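Local coordinates for protein EmGH1 (PDB 5Z87) that probably hydrolyses beta-glucosidic bonds as a glycoside hydrolase of family 3 from Erythrobacter marinus, and binds magnesium, at residues 541-545 and 546-550; 112-115 and 116-120. All blocks are in the same frame, centred on the assembly; numbering follows the deposited sequence.

Interaction 1 (541-545 and 546-550); sequences EAYFA and GDSRG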
ATOM      1  N   GLU A 541      -5.878 -16.063 -10.752  1.00 25.83           N
ATOM      2  CA  GLU A 541      -6.361 -14.830 -11.346  1.00 26.14           C
ATOM      3  C   GLU A 541      -7.836 -14.635 -10.999  1.00 26.10           C
ATOM      4  O   GLU A 541      -8.667 -15.492 -11.306  1.00 26.93           O
ATOM      5  CB  GLU A 541      -6.160 -14.901 -12.859  1.00 23.99           C
ATOM      6  CG  GLU A 541      -6.745 -13.745 -13.659  1.00 26.11           C
ATOM      7  CD  GLU A 541      -6.530 -13.931 -15.156  1.00 31.02           C
ATOM      8  OE1 GLU A 541      -6.016 -14.993 -15.572  1.00 25.53           O
ATOM      9  OE2 GLU A 541      -6.880 -13.015 -15.917  1.00 31.11           O
ATOM     10  N   ALA A 542      -8.164 -13.517 -10.357  1.00 24.09           N
ATOM     11  CA  ALA A 542      -9.560 -13.194 -10.058  1.00 24.46           C
ATOM     12  C   ALA A 542     -10.199 -12.601 -11.308  1.00 29.68           C
ATOM     13  O   ALA A 542      -9.922 -11.448 -11.659  1.00 27.82           O
ATOM     14  CB  ALA A 542      -9.655 -12.215  -8.886  1.00 22.77           C
ATOM     15  N   TYR A 543     -11.056 -13.374 -11.977  1.00 23.08           N
ATOM     16  CA  TYR A 543     -11.600 -12.905 -13.240  1.00 25.68           C
ATOM     17  C   TYR A 543     -12.635 -11.802 -13.023  1.00 27.29           C
ATOM     18  O   TYR A 543     -13.132 -11.561 -11.913  1.00 22.55           O
ATOM     19  CB  TYR A 543     -12.204 -14.061 -14.037  1.00 27.78           C
ATOM     20  CG  TYR A 543     -11.290 -15.268 -14.135  1.00 37.68           C
ATOM     21  CD1 TYR A 543     -11.501 -16.389 -13.342  1.00 39.26           C
ATOM     22  CD2 TYR A 543     -10.206 -15.280 -15.012  1.00 41.41           C
ATOM     23  CE1 TYR A 543     -10.661 -17.494 -13.416  1.00 46.48           C
ATOM     24  CE2 TYR A 543      -9.363 -16.387 -15.100  1.00 36.79           C
ATOM     25  CZ  TYR A 543      -9.596 -17.489 -14.293  1.00 47.84           C
ATOM     26  OH  TYR A 543      -8.775 -18.593 -14.355  1.00 62.90           O
ATOM     27  N   PHE A 544     -12.951 -11.128 -14.128  1.00 22.43           N
ATOM     28  CA  PHE A 544     -13.883 -10.007 -14.118  1.00 22.45           C
ATOM     29  C   PHE A 544     -15.296 -10.444 -13.724  1.00 24.58           C
ATOM     30  O   PHE A 544     -15.976  -9.760 -12.942  1.00 17.83           O
ATOM     31  CB  PHE A 544     -13.868  -9.346 -15.511  1.00 18.10           C
ATOM     32  CG  PHE A 544     -14.789  -8.162 -15.648  1.00 23.81           C
ATOM     33  CD1 PHE A 544     -14.353  -6.889 -15.313  1.00 17.58           C
ATOM     34  CD2 PHE A 544     -16.086  -8.321 -16.122  1.00 19.35           C
ATOM     35  CE1 PHE A 544     -15.196  -5.792 -15.430  1.00 21.18           C
ATOM     36  CE2 PHE A 544     -16.934  -7.232 -16.244  1.00 24.85           C
ATOM     37  CZ  PHE A 544     -16.487  -5.959 -15.895  1.00 21.79           C
ATOM     38  N   ALA A 545     -15.757 -11.577 -14.257  1.00 24.53           N
ATOM     39  CA  ALA A 545     -17.160 -11.956 -14.116  1.00 33.89           C
ATOM     40  C   ALA A 545     -17.478 -12.413 -12.699  1.00 24.32           C
ATOM     41  O   ALA A 545     -16.619 -12.932 -11.983  1.00 25.51           O
ATOM     42  CB  ALA A 545     -17.530 -13.072 -15.098  1.00 26.44           C
ATOM     43  N   GLY A 546     -18.741 -12.225 -12.315  1.00 23.71           N
ATOM     44  CA  GLY A 546     -19.259 -12.749 -11.064  1.00 24.06           C
ATOM     45  C   GLY A 546     -18.473 -12.253  -9.869  1.00 29.84           C
ATOM     46  O   GLY A 546     -18.106 -11.076  -9.781  1.00 32.24           O
ATOM     47  N   ASP A 547     -18.194 -13.172  -8.944  1.00 30.84           N
ATOM     48  CA  ASP A 547     -17.421 -12.891  -7.737  1.00 28.14           C
ATOM     49  C   ASP A 547     -16.188 -13.787  -7.705  1.00 28.33           C
ATOM     50  O   ASP A 547     -15.910 -14.441  -6.697  1.00 27.43           O
ATOM     51  CB  ASP A 547     -18.290 -13.101  -6.488  1.00 31.58           C
ATOM     52  CG  ASP A 547     -17.612 -12.628  -5.199  1.00 32.66           C
ATOM     53  OD1 ASP A 547     -16.776 -11.699  -5.241  1.00 34.83           O
ATOM     54  OD2 ASP A 547     -17.919 -13.203  -4.138  1.00 25.92           O
ATOM     55  N   SER A 548     -15.463 -13.837  -8.820  1.00 28.62           N
ATOM     56  CA  SER A 548     -14.268 -14.661  -8.926  1.00 26.81           C
ATOM     57  C   SER A 548     -13.192 -14.157  -7.962  1.00 24.98           C
ATOM     58  O   SER A 548     -12.951 -12.954  -7.856  1.00 29.64           O
ATOM     59  CB  SER A 548     -13.772 -14.631 -10.378  1.00 24.43           C
ATOM     60  OG  SER A 548     -12.523 -15.289 -10.529  1.00 36.08           O
ATOM     61  N   ARG A 549     -12.541 -15.078  -7.245  1.00 20.12           N
ATOM     62  CA  ARG A 549     -11.603 -14.710  -6.187  1.00 22.13           C
ATOM     63  C   ARG A 549     -10.305 -15.487  -6.312  1.00 20.94           C
ATOM     64  O   ARG A 549     -10.306 -16.658  -6.699  1.00 25.66           O
ATOM     65  CB  ARG A 549     -12.195 -14.950  -4.792  1.00 23.62           C
ATOM     66  CG  ARG A 549     -13.450 -14.155  -4.516  1.00 20.70           C
ATOM     67  CD  ARG A 549     -13.834 -14.269  -3.098  1.00 14.91           C
ATOM     68  NE  ARG A 549     -15.164 -13.744  -2.867  1.00 25.73           N
ATOM     69  CZ  ARG A 549     -15.582 -13.293  -1.688  1.00 26.41           C
ATOM     70  NH1 ARG A 549     -16.816 -12.829  -1.547  1.00 18.37           N
ATOM     71  NH2 ARG A 549     -14.755 -13.306  -0.650  1.00 20.72           N
ATOM     72  N   GLY A 550      -9.201 -14.834  -5.958  1.00 19.99           N
ATOM     73  CA  GLY A 550      -7.891 -15.424  -6.135  1.00 19.52           C
ATOM     74  C   GLY A 550      -6.804 -14.793  -5.298  1.00 18.71           C
ATOM     75  O   GLY A 550      -5.711 -15.346  -5.171  1.00 19.34           O
TER

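Interaction 2 (112-115 and 116-120); sequences QQEV and VSRSR. With EDO (1,2-ethanediol), chain M.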
ATOM      1  N   GLN A 112      -7.396 -20.736 -40.959  1.00 22.55           N
ATOM      2  CA  GLN A 112      -6.637 -19.734 -41.695  1.00 25.63           C
ATOM      3  C   GLN A 112      -7.068 -19.674 -43.157  1.00 29.89           C
ATOM      4  O   GLN A 112      -7.119 -18.589 -43.747  1.00 24.04           O
ATOM      5  CB  GLN A 112      -5.146 -20.032 -41.582  1.00 26.39           C
ATOM      6  CG  GLN A 112      -4.577 -19.710 -40.217  1.00 28.83           C
ATOM      7  CD  GLN A 112      -4.330 -18.229 -40.025  1.00 26.31           C
ATOM      8  OE1 GLN A 112      -5.189 -17.392 -40.311  1.00 24.33           O
ATOM      9  NE2 GLN A 112      -3.139 -17.894 -39.555  1.00 19.80           N
ATOM     10  N   GLN A 113      -7.394 -20.831 -43.749  1.00 25.38           N
ATOM     11  CA  GLN A 113      -7.862 -20.862 -45.132  1.00 25.97           C
ATOM     12  C   GLN A 113      -9.170 -20.096 -45.270  1.00 31.76           C
ATOM     13  O   GLN A 113      -9.374 -19.377 -46.254  1.00 26.73           O
ATOM     14  CB  GLN A 113      -8.019 -22.323 -45.585  1.00 29.53           C
ATOM     15  CG  GLN A 113      -8.182 -22.571 -47.082  1.00 36.57           C
ATOM     16  CD  GLN A 113      -8.234 -24.075 -47.433  1.00 41.79           C
ATOM     17  OE1 GLN A 113      -7.266 -24.815 -47.208  1.00 42.40           O
ATOM     18  NE2 GLN A 113      -9.370 -24.526 -47.970  1.00 26.63           N
ATOM     19  N   GLU A 114     -10.059 -20.216 -44.275  1.00 29.00           N
ATOM     20  CA  GLU A 114     -11.278 -19.407 -44.251  1.00 29.76           C
ATOM     21  C   GLU A 114     -10.962 -17.924 -44.134  1.00 31.45           C
ATOM     22  O   GLU A 114     -11.660 -17.079 -44.712  1.00 31.10           O
ATOM     23  CB  GLU A 114     -12.167 -19.823 -43.081  1.00 20.78           C
ATOM     24  CG  GLU A 114     -12.655 -21.236 -43.144  1.00 31.85           C
ATOM     25  CD  GLU A 114     -13.812 -21.405 -44.115  1.00 43.11           C
ATOM     26  OE1 GLU A 114     -14.303 -20.382 -44.658  1.00 35.19           O
ATOM     27  OE2 GLU A 114     -14.226 -22.568 -44.330  1.00 44.48           O
ATOM     28  N   VAL A 115      -9.940 -17.585 -43.350  1.00 22.20           N
ATOM     29  CA  VAL A 115      -9.566 -16.188 -43.188  1.00 23.71           C
ATOM     30  C   VAL A 115      -8.953 -15.662 -44.478  1.00 25.57           C
ATOM     31  O   VAL A 115      -9.352 -14.616 -45.001  1.00 24.54           O
ATOM     32  CB  VAL A 115      -8.598 -16.036 -42.002  1.00 17.84           C
ATOM     33  CG1 VAL A 115      -8.101 -14.606 -41.889  1.00 19.31           C
ATOM     34  CG2 VAL A 115      -9.254 -16.513 -40.710  1.00 23.47           C
ATOM     35  N   VAL A 116      -7.976 -16.392 -45.007  1.00 26.53           N
ATOM     36  CA  VAL A 116      -7.223 -15.937 -46.172  1.00 26.80           C
ATOM     37  C   VAL A 116      -8.135 -15.825 -47.391  1.00 29.87           C
ATOM     38  O   VAL A 116      -7.985 -14.919 -48.221  1.00 30.91           O
ATOM     39  CB  VAL A 116      -6.033 -16.892 -46.408  1.00 27.12           C
ATOM     40  CG1 VAL A 116      -5.628 -16.950 -47.881  1.00 25.63           C
ATOM     41  CG2 VAL A 116      -4.842 -16.480 -45.527  1.00 24.24           C
ATOM     42  N   SER A 117      -9.116 -16.720 -47.501  1.00 24.91           N
ATOM     43  CA  SER A 117     -10.032 -16.672 -48.632  1.00 22.98           C
ATOM     44  C   SER A 117     -10.949 -15.461 -48.587  1.00 27.88           C
ATOM     45  O   SER A 117     -11.567 -15.130 -49.602  1.00 29.92           O
ATOM     46  CB  SER A 117     -10.881 -17.934 -48.672  1.00 25.63           C
ATOM     47  OG  SER A 117     -11.815 -17.868 -47.612  1.00 30.96           O
ATOM     48  N   ARG A 118     -11.070 -14.810 -47.432  1.00 27.31           N
ATOM     49  CA  ARG A 118     -11.923 -13.638 -47.316  1.00 25.73           C
ATOM     50  C   ARG A 118     -11.175 -12.336 -47.573  1.00 29.53           C
ATOM     51  O   ARG A 118     -11.771 -11.387 -48.084  1.00 27.94           O
ATOM     52  CB  ARG A 118     -12.583 -13.607 -45.936  1.00 28.21           C
ATOM     53  CG  ARG A 118     -13.845 -14.461 -45.865  1.00 24.69           C
ATOM     54  CD  ARG A 118     -14.126 -14.965 -44.450  1.00 29.16           C
ATOM     55  NE  ARG A 118     -15.494 -15.468 -44.338  1.00 22.11           N
ATOM     56  CZ  ARG A 118     -15.820 -16.755 -44.375  1.00 28.76           C
ATOM     57  NH1 ARG A 118     -17.094 -17.119 -44.277  1.00 31.95           N
ATOM     58  NH2 ARG A 118     -14.875 -17.678 -44.505  1.00 25.43           N
ATOM     59  N   SER A 119      -9.885 -12.275 -47.247  1.00 28.02           N
ATOM     60  CA  SER A 119      -9.091 -11.077 -47.486  1.00 27.19           C
ATOM     61  C   SER A 119      -8.730 -10.936 -48.965  1.00 31.02           C
ATOM     62  O   SER A 119      -8.122 -11.835 -49.557  1.00 26.78           O
ATOM     63  CB  SER A 119      -7.817 -11.110 -46.647  1.00 25.80           C
ATOM     64  OG  SER A 119      -6.961 -10.026 -46.980  1.00 20.59           O
ATOM     65  N   ARG A 120      -9.075  -9.779 -49.544  1.00 28.31           N
ATOM     66  CA  ARG A 120      -8.689  -9.442 -50.913  1.00 28.41           C
ATOM     67  C   ARG A 120      -7.203  -9.662 -51.160  1.00 27.10           C
ATOM     68  O   ARG A 120      -6.797  -9.939 -52.295  1.00 33.60           O
ATOM     69  CB  ARG A 120      -9.068  -7.986 -51.198  1.00 28.39           C
ATOM     70  CG  ARG A 120      -9.079  -7.576 -52.643  1.00 36.23           C
ATOM     71  CD  ARG A 120      -9.955  -6.336 -52.862  1.00 32.77           C
ATOM     72  NE  ARG A 120      -9.547  -5.208 -52.022  1.00 24.36           N
ATOM     73  CZ  ARG A 120      -9.113  -4.041 -52.487  1.00 40.29           C
ATOM     74  NH1 ARG A 120      -9.019  -3.843 -53.803  1.00 37.47           N
ATOM     75  NH2 ARG A 120      -8.764  -3.076 -51.640  1.00 25.30           N
TER
HETATM   76  C1  EDO M 811     -11.559 -14.073 -52.969  1.00 42.15           C
HETATM   77  O1  EDO M 811     -11.372 -13.183 -51.859  1.00 37.31           O
HETATM   78  C2  EDO M 811     -12.888 -14.812 -52.851  1.00 45.44           C
HETATM   79  O2  EDO M 811     -13.485 -14.918 -54.150  1.00 43.79           O
HETATM   80  O   HOH W   1     -17.038 -19.835 -45.009  1.00 41.28           O

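Interaction 1 (541-545 and 546-550)
Y543 and S548 carry this hairpin-like loop, whose two arms run 171° apart, nearly antiparallel. S548 OG, anti to the backbone N (chi1 173°), points across the loop and accepts a hydrogen bond from Y543 N at 2.8 Å. Y543 turns its ring back beside its own backbone N (chi1 -49°), which brings CD1 to 3.2 Å from S548 OG in an oblique approach; E541 O sits over the centre of the Y543 ring, 3.5 Å above the ring plane. Y543 OH is held by R540. At the bend, A545-S548 forms a beta turn with G546 at its second position, closed by a weak bond of 3.5 Å from S548 N to A545 O. R549 grips D547 side-on: R549 NH1 reaches D547 OD2 at 2.8 Å, on the syn lone pair, while NE meets the same oxygen from above the carboxylate plane. R649 of the second subunit hydrogen-bonds to Y543 O and G546 O, and N650 of that subunit to D547 OD1. E541 OE1 hydrogen-bonds to Y452; both line the pocket holding a dithiothreitol. With one short cross-loop bond and one weak, the loop's shape probably depends also on the R549-D547 ion pair and the subunit interface.

Interaction 2 (112-115 and 116-120)
The guanidinium of R118 takes its partners at the edge: E114 O lies 1° out of its plane, as does E114 OE1, and a water is also in plane. R118 NH2 serves both acceptors of E114, with OE1 in a salt bridge at 2.8 Å and the carbonyl O at 3.3 Å. The carboxylate, turned 46° from the guanidinium plane, is met on its anti side, and the water closes a second link by donating to E114 OE1 and accepting from R118 NH1. A bend at chi2 (-78°) folds the E114 chain alongside that of R118. This is the C-terminal end of helix 101-116, where the chain of the TIM-barrel-like domain passes into the loop leading to strand 126-129. V116 N still makes the i to i-4 bond to Q112 O at 2.7 Å; beyond it V115 O receives both R118 N at 3.0 Å and S119 N at 3.3 Å. S117 OG donates to E114 O at 3.0 Å, from the face of that carbonyl opposite to R118 NH2. E79 holds R118 NE in a further salt bridge, and P75 of helix 75-81 packs against both E114 and R118. Were R118 an alanine, E114 and E79 would probably both lose a charged partner, and E114 O one of its two donors. O1 of a 1,2-ethanediol, probably from the crystallisation liquor, donates to S117 O.

How the interactions relate
Interaction 2 precedes interaction 1 in the chain, and the two belong to different domains of the family 3 fold: 112-120 to the N-terminal, TIM-barrel one and 541-550 to the C-terminal one. Their centres are about 36 Å apart and their nearest atoms about 24 Å, so neither touches the other. Only interaction 1 reaches the pocket: the side chain of E541 comes within about 3 Å of the bound dithiothreitol, probably from the crystallisation liquor though it marks a pocket, whose other neighbours include D313 and W314 of the N-terminal domain. The 541-550 loop also meets the second subunit, whereas no other chain of the assembly touches 112-120, which lies away from the pocket and from the magnesium site at D713 and I715.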